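Aspartate aminotransferase, mitochondrial (Trypanosoma brucei brucei, PDB 4W5K) probably catalyses the pyridoxal-phosphate-dependent transfer of an amino group from L-aspartate to 2-oxoglutarate, working as a homodimer. Local coordinates at residues F71-F80 with N236-S244; H189-D197 with Y222-M233. The protein carries 1 engineered substitution. All coordinates share one frame; numbering follows the deposited sequence. Where two conformers were deposited one is given.

Contact 1 of 2, residues F71-F80 with N236-S244; sequences FVEEAQKLCF and NLIVAQSFS. With PLP (pyridoxal-5'-phosphate), chain C.
Phe71 on the helix and Phe243 on the 236-244 segment reach toward each other. Their rings meet obliquely, planes 73° apart, with Phe71 CZ 3.4 Å from Phe243 CE2. Two aliphatic groups line the rim of the Phe243 ring: Leu78 CD2 lies in its plane, 3.7 Å from Phe243 CE1, and Ala75 CB sits near Phe243 CZ. Cys79 SG touches Val239 CG1 at 3.9 Å and covers the centre of one face of its neighbour Phe80. The Phe80 ring takes Leu237 CD2 at its edge. Phe80 CZ rests against Val239 CG2. These apolar contacts pack helix 69-80 against strand 238-242 and its flanking residues, in the large mixed sheet of the aminotransferase fold. The axes of 71-80 and 238-242 run at 108°. Gln241, extended with CG opposite the backbone N (chi1 174°), carries its amide to the helix beside Ala75 and Cys79. Polar contacts gather at Ser242 and Ser244. Ser242 OG donates to PLP O3P over 2.6 Å and accepts from Ser244 N at 3.1 Å, which makes an ST turn. Ser244 OG is also near the phosphate, 2.9 Å from PLP O3P. Tyr62 of the second subunit packs on Ser244, and its OH hydrogen-bonds the cofactor.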
loop_
_atom_site.group_PDB
_atom_site.type_symbol
_atom_site.label_atom_id
_atom_site.label_comp_id
_atom_site.label_asym_id
_atom_site.label_seq_id
_atom_site.Cartn_x
_atom_site.Cartn_y
_atom_site.Cartn_z
ATOM N N PHE A 71 -14.668 7.718 3.768
ATOM C CA PHE A 71 -13.833 8.077 2.607
ATOM C C PHE A 71 -14.368 7.411 1.343
ATOM O O PHE A 71 -14.494 8.036 0.285
ATOM C CB PHE A 71 -12.370 7.660 2.836
ATOM C CG PHE A 71 -11.542 7.629 1.588
ATOM C CD1 PHE A 71 -11.035 8.812 1.041
ATOM C CD2 PHE A 71 -11.297 6.428 0.933
ATOM C CE1 PHE A 71 -10.267 8.776 -0.128
ATOM C CE2 PHE A 71 -10.542 6.379 -0.231
ATOM C CZ PHE A 71 -10.033 7.570 -0.780
ATOM N N VAL A 72 -14.658 6.120 1.436
ATOM C CA VAL A 72 -15.115 5.409 0.243
ATOM C C VAL A 72 -16.437 6.000 -0.259
ATOM O O VAL A 72 -16.619 6.188 -1.463
ATOM C CB VAL A 72 -15.258 3.891 0.508
ATOM C CG1 VAL A 72 -15.871 3.191 -0.721
ATOM C CG2 VAL A 72 -13.890 3.285 0.852
ATOM N N GLU A 73 -17.352 6.283 0.663
ATOM C CA GLU A 73 -18.623 6.910 0.318
ATOM C C GLU A 73 -18.430 8.261 -0.390
ATOM O O GLU A 73 -19.079 8.526 -1.419
ATOM C CB GLU A 73 -19.460 7.100 1.581
ATOM C CG GLU A 73 -20.827 7.696 1.354
ATOM C CD GLU A 73 -21.675 7.641 2.607
ATOM O OE1 GLU A 73 -22.620 8.444 2.720
ATOM O OE2 GLU A 73 -21.386 6.787 3.478
ATOM N N GLU A 74 -17.551 9.105 0.152
ATOM C CA GLU A 74 -17.284 10.409 -0.471
ATOM C C GLU A 74 -16.579 10.258 -1.829
ATOM O O GLU A 74 -16.869 11.015 -2.758
ATOM C CB GLU A 74 -16.444 11.305 0.449
ATOM C CG GLU A 74 -17.154 11.767 1.732
ATOM C CD GLU A 74 -18.526 12.369 1.485
ATOM O OE1 GLU A 74 -18.628 13.338 0.693
ATOM O OE2 GLU A 74 -19.502 11.880 2.100
ATOM N N ALA A 75 -15.671 9.291 -1.947
ATOM C CA ALA A 75 -15.008 9.026 -3.228
ATOM C C ALA A 75 -16.025 8.640 -4.299
ATOM O O ALA A 75 -15.975 9.153 -5.425
ATOM C CB ALA A 75 -13.965 7.938 -3.087
ATOM N N GLN A 76 -16.943 7.738 -3.947
ATOM C CA GLN A 76 -18.040 7.385 -4.856
ATOM C C GLN A 76 -18.830 8.603 -5.321
ATOM O O GLN A 76 -19.111 8.765 -6.525
ATOM C CB GLN A 76 -19.012 6.427 -4.179
ATOM C CG GLN A 76 -18.451 5.066 -3.884
ATOM C CD GLN A 76 -19.465 4.221 -3.127
ATOM O OE1 GLN A 76 -20.138 4.712 -2.220
ATOM N NE2 GLN A 76 -19.636 2.973 -3.550
ATOM N N LYS A 77 -19.244 9.427 -4.363
ATOM C CA LYS A 77 -20.089 10.580 -4.682
ATOM C C LYS A 77 -19.353 11.607 -5.550
ATOM O O LYS A 77 -19.963 12.242 -6.435
ATOM C CB LYS A 77 -20.610 11.235 -3.398
ATOM C CG LYS A 77 -21.656 10.381 -2.675
ATOM C CD LYS A 77 -22.328 11.122 -1.528
ATOM C CE LYS A 77 -21.332 11.537 -0.465
ATOM N NZ LYS A 77 -22.010 12.054 0.771
ATOM N N LEU A 78 -18.052 11.764 -5.304
ATOM C CA LEU A 78 -17.239 12.706 -6.088
ATOM C C LEU A 78 -17.071 12.185 -7.515
ATOM O O LEU A 78 -17.160 12.953 -8.481
ATOM C CB LEU A 78 -15.862 12.933 -5.433
ATOM C CG LEU A 78 -14.878 13.776 -6.258
ATOM C CD1 LEU A 78 -15.372 15.211 -6.402
ATOM C CD2 LEU A 78 -13.484 13.736 -5.636
ATOM N N CYS A 79 -16.872 10.873 -7.653
ATOM C CA CYS A 79 -16.674 10.261 -8.970
ATOM C C CYS A 79 -17.954 10.328 -9.805
ATOM O O CYS A 79 -17.953 10.820 -10.961
ATOM C CB CYS A 79 -16.208 8.794 -8.823
ATOM S SG CYS A 79 -16.032 7.943 -10.434
ATOM N N PHE A 80 -19.074 9.881 -9.225
ATOM C CA PHE A 80 -20.277 9.628 -10.019
ATOM C C PHE A 80 -21.312 10.750 -9.929
ATOM O O PHE A 80 -22.250 10.802 -10.731
ATOM C CB PHE A 80 -20.888 8.262 -9.610
ATOM C CG PHE A 80 -20.021 7.094 -9.980
ATOM C CD1 PHE A 80 -19.940 6.675 -11.300
ATOM C CD2 PHE A 80 -19.258 6.426 -9.019
ATOM C CE1 PHE A 80 -19.139 5.616 -11.671
ATOM C CE2 PHE A 80 -18.441 5.355 -9.379
ATOM C CZ PHE A 80 -18.388 4.949 -10.720
ATOM N N ASN A 236 -21.168 -3.488 -16.704
ATOM C CA ASN A 236 -20.061 -3.284 -15.772
ATOM C C ASN A 236 -19.100 -2.222 -16.269
ATOM O O ASN A 236 -18.582 -2.331 -17.387
ATOM C CB ASN A 236 -19.272 -4.584 -15.548
ATOM C CG ASN A 236 -20.138 -5.727 -15.072
ATOM O OD1 ASN A 236 -20.514 -6.607 -15.850
ATOM N ND2 ASN A 236 -20.463 -5.725 -13.791
ATOM N N LEU A 237 -18.863 -1.214 -15.422
ATOM C CA LEU A 237 -17.833 -0.198 -15.603
ATOM C C LEU A 237 -16.835 -0.237 -14.434
ATOM O O LEU A 237 -17.249 -0.376 -13.289
ATOM C CB LEU A 237 -18.474 1.193 -15.692
ATOM C CG LEU A 237 -17.590 2.405 -15.357
ATOM C CD1 LEU A 237 -16.633 2.700 -16.526
ATOM C CD2 LEU A 237 -18.457 3.643 -15.060
ATOM N N ILE A 238 -15.538 -0.123 -14.724
ATOM C CA ILE A 238 -14.516 -0.056 -13.678
ATOM C C ILE A 238 -13.917 1.344 -13.691
ATOM O O ILE A 238 -13.660 1.882 -14.766
ATOM C CB ILE A 238 -13.384 -1.082 -13.890
ATOM C CG1 ILE A 238 -13.963 -2.481 -14.093
ATOM C CG2 ILE A 238 -12.398 -1.088 -12.688
ATOM C CD1 ILE A 238 -13.798 -2.981 -15.485
ATOM N N VAL A 239 -13.696 1.924 -12.511
ATOM C CA VAL A 239 -13.052 3.233 -12.428
ATOM C C VAL A 239 -11.925 3.191 -11.396
ATOM O O VAL A 239 -12.172 2.813 -10.248
ATOM C CB VAL A 239 -14.032 4.352 -12.022
ATOM C CG1 VAL A 239 -13.307 5.712 -12.035
ATOM C CG2 VAL A 239 -15.237 4.405 -12.980
ATOM N N ALA A 240 -10.703 3.552 -11.814
ATOM C CA ALA A 240 -9.568 3.702 -10.901
ATOM C C ALA A 240 -9.405 5.187 -10.655
ATOM O O ALA A 240 -9.146 5.951 -11.593
ATOM C CB ALA A 240 -8.288 3.113 -11.501
ATOM N N GLN A 241 -9.594 5.596 -9.404
ATOM C CA GLN A 241 -9.664 7.009 -9.061
ATOM C C GLN A 241 -8.481 7.408 -8.164
ATOM O O GLN A 241 -8.318 6.876 -7.067
ATOM C CB GLN A 241 -11.020 7.290 -8.369
ATOM C CG GLN A 241 -11.208 8.675 -7.806
ATOM C CD GLN A 241 -12.558 8.824 -7.127
ATOM O OE1 GLN A 241 -13.065 7.868 -6.530
ATOM N NE2 GLN A 241 -13.125 10.033 -7.165
ATOM N N SER A 242 -7.672 8.361 -8.625
ATOM C CA SER A 242 -6.516 8.840 -7.855
ATOM C C SER A 242 -6.772 10.172 -7.161
ATOM O O SER A 242 -7.331 11.100 -7.758
ATOM C CB SER A 242 -5.292 8.985 -8.778
ATOM O OG SER A 242 -4.206 9.583 -8.082
ATOM N N PHE A 243 -6.325 10.277 -5.906
ATOM C CA PHE A 243 -6.357 11.543 -5.196
ATOM C C PHE A 243 -4.988 12.179 -5.079
ATOM O O PHE A 243 -4.816 13.190 -4.377
ATOM C CB PHE A 243 -7.011 11.331 -3.818
ATOM C CG PHE A 243 -8.448 10.941 -3.933
ATOM C CD1 PHE A 243 -9.370 11.831 -4.470
ATOM C CD2 PHE A 243 -8.873 9.663 -3.614
ATOM C CE1 PHE A 243 -10.706 11.460 -4.632
ATOM C CE2 PHE A 243 -10.214 9.296 -3.756
ATOM C CZ PHE A 243 -11.128 10.190 -4.264
ATOM N N SER A 244 -4.023 11.636 -5.815
ATOM C CA SER A 244 -2.650 12.129 -5.732
ATOM C C SER A 244 -2.495 13.538 -6.257
ATOM O O SER A 244 -2.004 14.419 -5.554
ATOM C CB SER A 244 -1.702 11.186 -6.483
ATOM O OG SER A 244 -1.637 9.921 -5.825
HETATM N N1 PLP C . -2.720 6.608 -14.025
HETATM C C2 PLP C . -2.259 7.747 -14.641
HETATM C C2A PLP C . -2.769 8.066 -16.010
HETATM C C3 PLP C . -1.340 8.579 -14.002
HETATM O O3 PLP C . -0.854 9.708 -14.604
HETATM C C4 PLP C . -0.892 8.258 -12.728
HETATM C C4A PLP C . -0.089 9.284 -11.979
HETATM O O4A PLP C . 1.101 9.436 -12.271
HETATM C C5 PLP C . -1.360 7.104 -12.100
HETATM C C6 PLP C . -2.289 6.291 -12.750
HETATM C C5A PLP C . -0.862 6.713 -10.716
HETATM O O4P PLP C . -1.461 7.506 -9.729
HETATM P P PLP C . -1.240 7.238 -8.212
HETATM O O1P PLP C . -0.068 8.021 -7.702
HETATM O O2P PLP C . -1.031 5.761 -7.978
HETATM O O3P PLP C . -2.519 7.707 -7.556
#

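Contact 2 of 2, residues H189-D197 with Y222-M233; sequences HDDWRQVCD and YDAFVPRHLVDM. With MLT (D-malate), chain D.
The imidazole of His189 is sandwiched between two aromatic rings. Phe225 stacks face to face on one side, centroids 4.0 Å apart and planes at 13°. Tyr222 covers the opposite face in an offset stack, planes at 22°. A weak hydrogen bond runs from His189 NE2 to Tyr222 O, 3.3 Å. A water joins His189 N to Tyr222 OH. Val226 CG2 makes a CH-pi contact over the five-membered ring of Trp192, 3.3 Å from its centroid. Cys196 SG meets Leu230 CG at 3.6 Å and the edge of the His229 ring. Met233 SD lies against Cys196 CB. A second water links Arg193 O, Asp197 OD1 and His229 NE2. The axes of 189-197 and 225-230 run at 40° on one side of the mixed sheet. Arg193, bent at chi3, turns its guanidinium toward the D-malate. In one of two modelled conformers, Arg193 NH2 is hydrogen-bonded to MLT O1 at an unusually short 2.5 Å. Arg193 NH1 forms a salt bridge with Asp190 OD1 at 2.7 Å. His189 ND1 is hydrogen-bonded to MLT O3 at 2.6 Å, where either could donate, and to MLT O1. In this conformer Arg193 and His189 appear to grip D-malate by carboxylate and hydroxyl.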
loop_
_atom_site.group_PDB
_atom_site.type_symbol
_atom_site.label_atom_id
_atom_site.label_comp_id
_atom_site.label_asym_id
_atom_site.label_seq_id
_atom_site.Cartn_x
_atom_site.Cartn_y
_atom_site.Cartn_z
ATOM N N HIS A 189 -16.110 15.988 -25.326
ATOM C CA HIS A 189 -17.294 15.232 -24.929
ATOM C C HIS A 189 -18.061 14.687 -26.140
ATOM O O HIS A 189 -18.574 13.570 -26.055
ATOM C CB HIS A 189 -18.216 16.059 -24.030
ATOM C CG HIS A 189 -17.644 16.273 -22.658
ATOM N ND1 HIS A 189 -18.361 16.827 -21.619
ATOM C CD2 HIS A 189 -16.417 16.000 -22.170
ATOM C CE1 HIS A 189 -17.599 16.873 -20.539
ATOM N NE2 HIS A 189 -16.418 16.365 -20.843
ATOM N N ASP A 190 -18.141 15.456 -27.236
ATOM C CA ASP A 190 -18.678 14.944 -28.510
ATOM C C ASP A 190 -17.958 13.657 -28.925
ATOM O O ASP A 190 -18.595 12.687 -29.347
ATOM C CB ASP A 190 -18.530 15.962 -29.664
ATOM C CG ASP A 190 -19.600 17.051 -29.675
ATOM O OD1 ASP A 190 -20.578 16.969 -28.897
ATOM O OD2 ASP A 190 -19.448 18.011 -30.487
ATOM N N ASP A 191 -16.630 13.673 -28.872
ATOM C CA ASP A 191 -15.851 12.505 -29.297
ATOM C C ASP A 191 -16.133 11.322 -28.387
ATOM O O ASP A 191 -16.286 10.180 -28.853
ATOM C CB ASP A 191 -14.342 12.769 -29.287
ATOM C CG ASP A 191 -13.909 13.932 -30.187
ATOM O OD1 ASP A 191 -14.597 14.274 -31.184
ATOM O OD2 ASP A 191 -12.821 14.473 -29.883
ATOM N N TRP A 192 -16.169 11.587 -27.084
ATOM C CA TRP A 192 -16.432 10.514 -26.126
ATOM C C TRP A 192 -17.815 9.912 -26.339
ATOM O O TRP A 192 -18.016 8.700 -26.147
ATOM C CB TRP A 192 -16.299 11.028 -24.699
ATOM C CG TRP A 192 -14.899 11.143 -24.189
ATOM C CD1 TRP A 192 -14.300 12.284 -23.720
ATOM C CD2 TRP A 192 -13.933 10.087 -24.028
ATOM N NE1 TRP A 192 -13.023 12.009 -23.301
ATOM C CE2 TRP A 192 -12.770 10.674 -23.471
ATOM C CE3 TRP A 192 -13.937 8.708 -24.297
ATOM C CZ2 TRP A 192 -11.621 9.932 -23.164
ATOM C CZ3 TRP A 192 -12.785 7.966 -24.008
ATOM C CH2 TRP A 192 -11.647 8.584 -23.432
ATOM N N ARG A 193 -18.785 10.722 -26.754
ATOM C CA ARG A 193 -20.110 10.181 -27.002
ATOM C C ARG A 193 -20.027 9.139 -28.109
ATOM O O ARG A 193 -20.662 8.079 -28.023
ATOM C CB ARG A 193 -21.111 11.294 -27.351
ATOM C CG ARG A 193 -21.692 11.939 -26.095
ATOM C CD ARG A 193 -22.736 12.998 -26.402
ATOM N NE ARG A 193 -22.124 14.271 -26.761
ATOM C CZ ARG A 193 -21.822 15.237 -25.894
ATOM N NH1 ARG A 193 -21.265 16.372 -26.329
ATOM N NH2 ARG A 193 -22.088 15.084 -24.603
ATOM N N GLN A 194 -19.214 9.405 -29.136
ATOM C CA GLN A 194 -19.049 8.389 -30.189
ATOM C C GLN A 194 -18.341 7.134 -29.671
ATOM O O GLN A 194 -18.740 6.006 -30.032
ATOM C CB GLN A 194 -18.265 8.932 -31.379
ATOM C CG GLN A 194 -18.926 10.106 -32.059
ATOM C CD GLN A 194 -18.298 10.380 -33.405
ATOM O OE1 GLN A 194 -17.587 11.363 -33.584
ATOM N NE2 GLN A 194 -18.567 9.508 -34.366
ATOM N N VAL A 195 -17.290 7.337 -28.867
ATOM C CA VAL A 195 -16.503 6.231 -28.287
ATOM C C VAL A 195 -17.379 5.307 -27.431
ATOM O O VAL A 195 -17.358 4.073 -27.567
ATOM C CB VAL A 195 -15.333 6.770 -27.424
ATOM C CG1 VAL A 195 -14.722 5.664 -26.552
ATOM C CG2 VAL A 195 -14.262 7.407 -28.296
ATOM N N CYS A 196 -18.179 5.917 -26.570
ATOM C CA CYS A 196 -19.042 5.154 -25.680
ATOM C C CYS A 196 -20.110 4.388 -26.454
ATOM O O CYS A 196 -20.473 3.280 -26.059
ATOM C CB CYS A 196 -19.663 6.083 -24.641
ATOM S SG CYS A 196 -18.428 6.808 -23.500
ATOM N N ASP A 197 -20.605 4.937 -27.564
ATOM C CA ASP A 197 -21.569 4.193 -28.374
ATOM C C ASP A 197 -20.948 2.903 -28.907
ATOM O O ASP A 197 -21.614 1.868 -28.980
ATOM C CB ASP A 197 -22.105 5.041 -29.542
ATOM C CG ASP A 197 -23.172 6.038 -29.099
ATOM O OD1 ASP A 197 -23.705 5.888 -27.977
ATOM O OD2 ASP A 197 -23.483 6.978 -29.867
ATOM N N TYR A 222 -17.299 18.183 -15.278
ATOM C CA TYR A 222 -16.827 18.044 -16.650
ATOM C C TYR A 222 -15.756 16.946 -16.732
ATOM O O TYR A 222 -15.777 16.107 -17.635
ATOM C CB TYR A 222 -16.291 19.388 -17.160
ATOM C CG TYR A 222 -15.751 19.366 -18.580
ATOM C CD1 TYR A 222 -14.444 18.954 -18.843
ATOM C CD2 TYR A 222 -16.536 19.801 -19.651
ATOM C CE1 TYR A 222 -13.941 18.941 -20.147
ATOM C CE2 TYR A 222 -16.039 19.799 -20.951
ATOM C CZ TYR A 222 -14.744 19.376 -21.190
ATOM O OH TYR A 222 -14.254 19.383 -22.485
ATOM N N ASP A 223 -14.819 16.940 -15.786
ATOM C CA ASP A 223 -13.713 16.004 -15.876
ATOM C C ASP A 223 -14.154 14.572 -15.590
ATOM O O ASP A 223 -13.439 13.639 -15.935
ATOM C CB ASP A 223 -12.593 16.373 -14.896
ATOM C CG ASP A 223 -11.821 17.606 -15.325
ATOM O OD1 ASP A 223 -12.006 18.082 -16.487
ATOM O OD2 ASP A 223 -11.021 18.099 -14.500
ATOM N N ALA A 224 -15.303 14.399 -14.939
ATOM C CA ALA A 224 -15.789 13.036 -14.677
ATOM C C ALA A 224 -16.839 12.593 -15.722
ATOM O O ALA A 224 -17.584 11.628 -15.514
ATOM C CB ALA A 224 -16.366 12.923 -13.251
ATOM N N PHE A 225 -16.911 13.304 -16.845
ATOM C CA PHE A 225 -17.893 12.952 -17.872
ATOM C C PHE A 225 -17.806 11.484 -18.317
ATOM O O PHE A 225 -18.827 10.811 -18.439
ATOM C CB PHE A 225 -17.741 13.878 -19.101
ATOM C CG PHE A 225 -18.667 13.535 -20.223
ATOM C CD1 PHE A 225 -20.015 13.840 -20.132
ATOM C CD2 PHE A 225 -18.206 12.875 -21.348
ATOM C CE1 PHE A 225 -20.894 13.505 -21.177
ATOM C CE2 PHE A 225 -19.072 12.512 -22.366
ATOM C CZ PHE A 225 -20.413 12.853 -22.294
ATOM N N VAL A 226 -16.603 10.984 -18.548
ATOM C CA VAL A 226 -16.483 9.638 -19.110
ATOM C C VAL A 226 -17.068 8.521 -18.192
ATOM O O VAL A 226 -17.876 7.730 -18.668
ATOM C CB VAL A 226 -15.012 9.340 -19.487
ATOM C CG1 VAL A 226 -14.819 7.871 -19.810
ATOM C CG2 VAL A 226 -14.641 10.186 -20.719
ATOM N N PRO A 227 -16.715 8.494 -16.893
ATOM C CA PRO A 227 -17.362 7.451 -16.066
ATOM C C PRO A 227 -18.855 7.717 -15.820
ATOM O O PRO A 227 -19.666 6.784 -15.788
ATOM C CB PRO A 227 -16.562 7.497 -14.758
ATOM C CG PRO A 227 -15.945 8.862 -14.737
ATOM C CD PRO A 227 -15.640 9.189 -16.164
ATOM N N ARG A 228 -19.241 8.982 -15.692
ATOM C CA ARG A 228 -20.651 9.264 -15.475
ATOM C C ARG A 228 -21.504 8.910 -16.695
ATOM O O ARG A 228 -22.641 8.434 -16.573
ATOM C CB ARG A 228 -20.836 10.728 -15.092
ATOM C CG ARG A 228 -20.202 11.053 -13.764
ATOM C CD ARG A 228 -20.501 12.464 -13.301
ATOM N NE ARG A 228 -19.722 12.766 -12.097
ATOM C CZ ARG A 228 -19.773 13.924 -11.442
ATOM N NH1 ARG A 228 -20.591 14.883 -11.856
ATOM N NH2 ARG A 228 -19.022 14.108 -10.358
ATOM N N HIS A 229 -20.951 9.116 -17.881
ATOM C CA HIS A 229 -21.701 8.834 -19.097
ATOM C C HIS A 229 -21.806 7.301 -19.308
ATOM O O HIS A 229 -22.855 6.774 -19.741
ATOM C CB HIS A 229 -21.027 9.528 -20.288
ATOM C CG HIS A 229 -21.784 9.425 -21.573
ATOM N ND1 HIS A 229 -22.947 10.127 -21.818
ATOM C CD2 HIS A 229 -21.518 8.733 -22.705
ATOM C CE1 HIS A 229 -23.372 9.858 -23.041
ATOM N NE2 HIS A 229 -22.520 9.015 -23.601
ATOM N N LEU A 230 -20.723 6.592 -18.996
ATOM C CA LEU A 230 -20.690 5.144 -19.239
ATOM C C LEU A 230 -21.495 4.354 -18.224
ATOM O O LEU A 230 -21.976 3.253 -18.534
ATOM C CB LEU A 230 -19.252 4.620 -19.230
ATOM C CG LEU A 230 -18.506 4.792 -20.548
ATOM C CD1 LEU A 230 -17.001 4.666 -20.308
ATOM C CD2 LEU A 230 -19.018 3.813 -21.594
ATOM N N VAL A 231 -21.635 4.873 -17.009
ATOM C CA VAL A 231 -22.157 3.993 -15.947
ATOM C C VAL A 231 -23.618 3.573 -16.228
ATOM O O VAL A 231 -24.065 2.523 -15.755
ATOM C CB VAL A 231 -22.006 4.657 -14.545
ATOM C CG1 VAL A 231 -23.038 5.751 -14.333
ATOM C CG2 VAL A 231 -22.087 3.593 -13.431
ATOM N N ASP A 232 -24.332 4.339 -17.060
ATOM C CA ASP A 232 -25.705 3.974 -17.453
ATOM C C ASP A 232 -25.795 3.170 -18.754
ATOM O O ASP A 232 -26.881 2.741 -19.141
ATOM C CB ASP A 232 -26.587 5.224 -17.615
ATOM C CG ASP A 232 -26.031 6.444 -16.892
ATOM O OD1 ASP A 232 -25.193 7.154 -17.492
ATOM O OD2 ASP A 232 -26.440 6.701 -15.732
ATOM N N MET A 233 -24.672 2.976 -19.436
ATOM C CA MET A 233 -24.697 2.416 -20.788
ATOM C C MET A 233 -24.287 0.954 -20.868
ATOM O O MET A 233 -24.615 0.257 -21.835
ATOM C CB MET A 233 -23.774 3.232 -21.688
ATOM C CG MET A 233 -24.195 4.658 -21.832
ATOM S SD MET A 233 -23.017 5.531 -22.882
ATOM C CE MET A 233 -23.340 4.713 -24.433
HETATM C C1 MLT D . -22.274 16.765 -21.793
HETATM O O1 MLT D . -21.416 16.620 -22.704
HETATM O O2 MLT D . -23.442 16.316 -21.928
HETATM C C2 MLT D . -21.881 17.485 -20.513
HETATM O O3 MLT D . -20.524 17.777 -20.658
HETATM O O HOH W 1 -15.931 18.752 -24.573
HETATM O O HOH W 2 -22.671 7.838 -26.122
#

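Overall arrangement
Contact 2 is nested in the chain between the two segments of contact 1, and their centres lie 16 Å apart. Helix 225-230 leads directly into strand 238-242, so one continuous piece of chain serves both. They also touch. Arg228 probably gives hydrogen bonds from NE to Cys79 O and from NH2 to Leu78 O, both at 2.9 Å, near the end of helix 69-80. Leu237 CD2 packs on Pro227 O. The ligands differ. Contact 1 meets the phosphate of the cofactor; Arg253, Thr101, Asn181, Tyr212 and Tyr62 of the second subunit also hydrogen-bond the cofactor. Contact 2 holds D-malate at a separate place: MLT O3 lies 20.8 Å from PLP C2A.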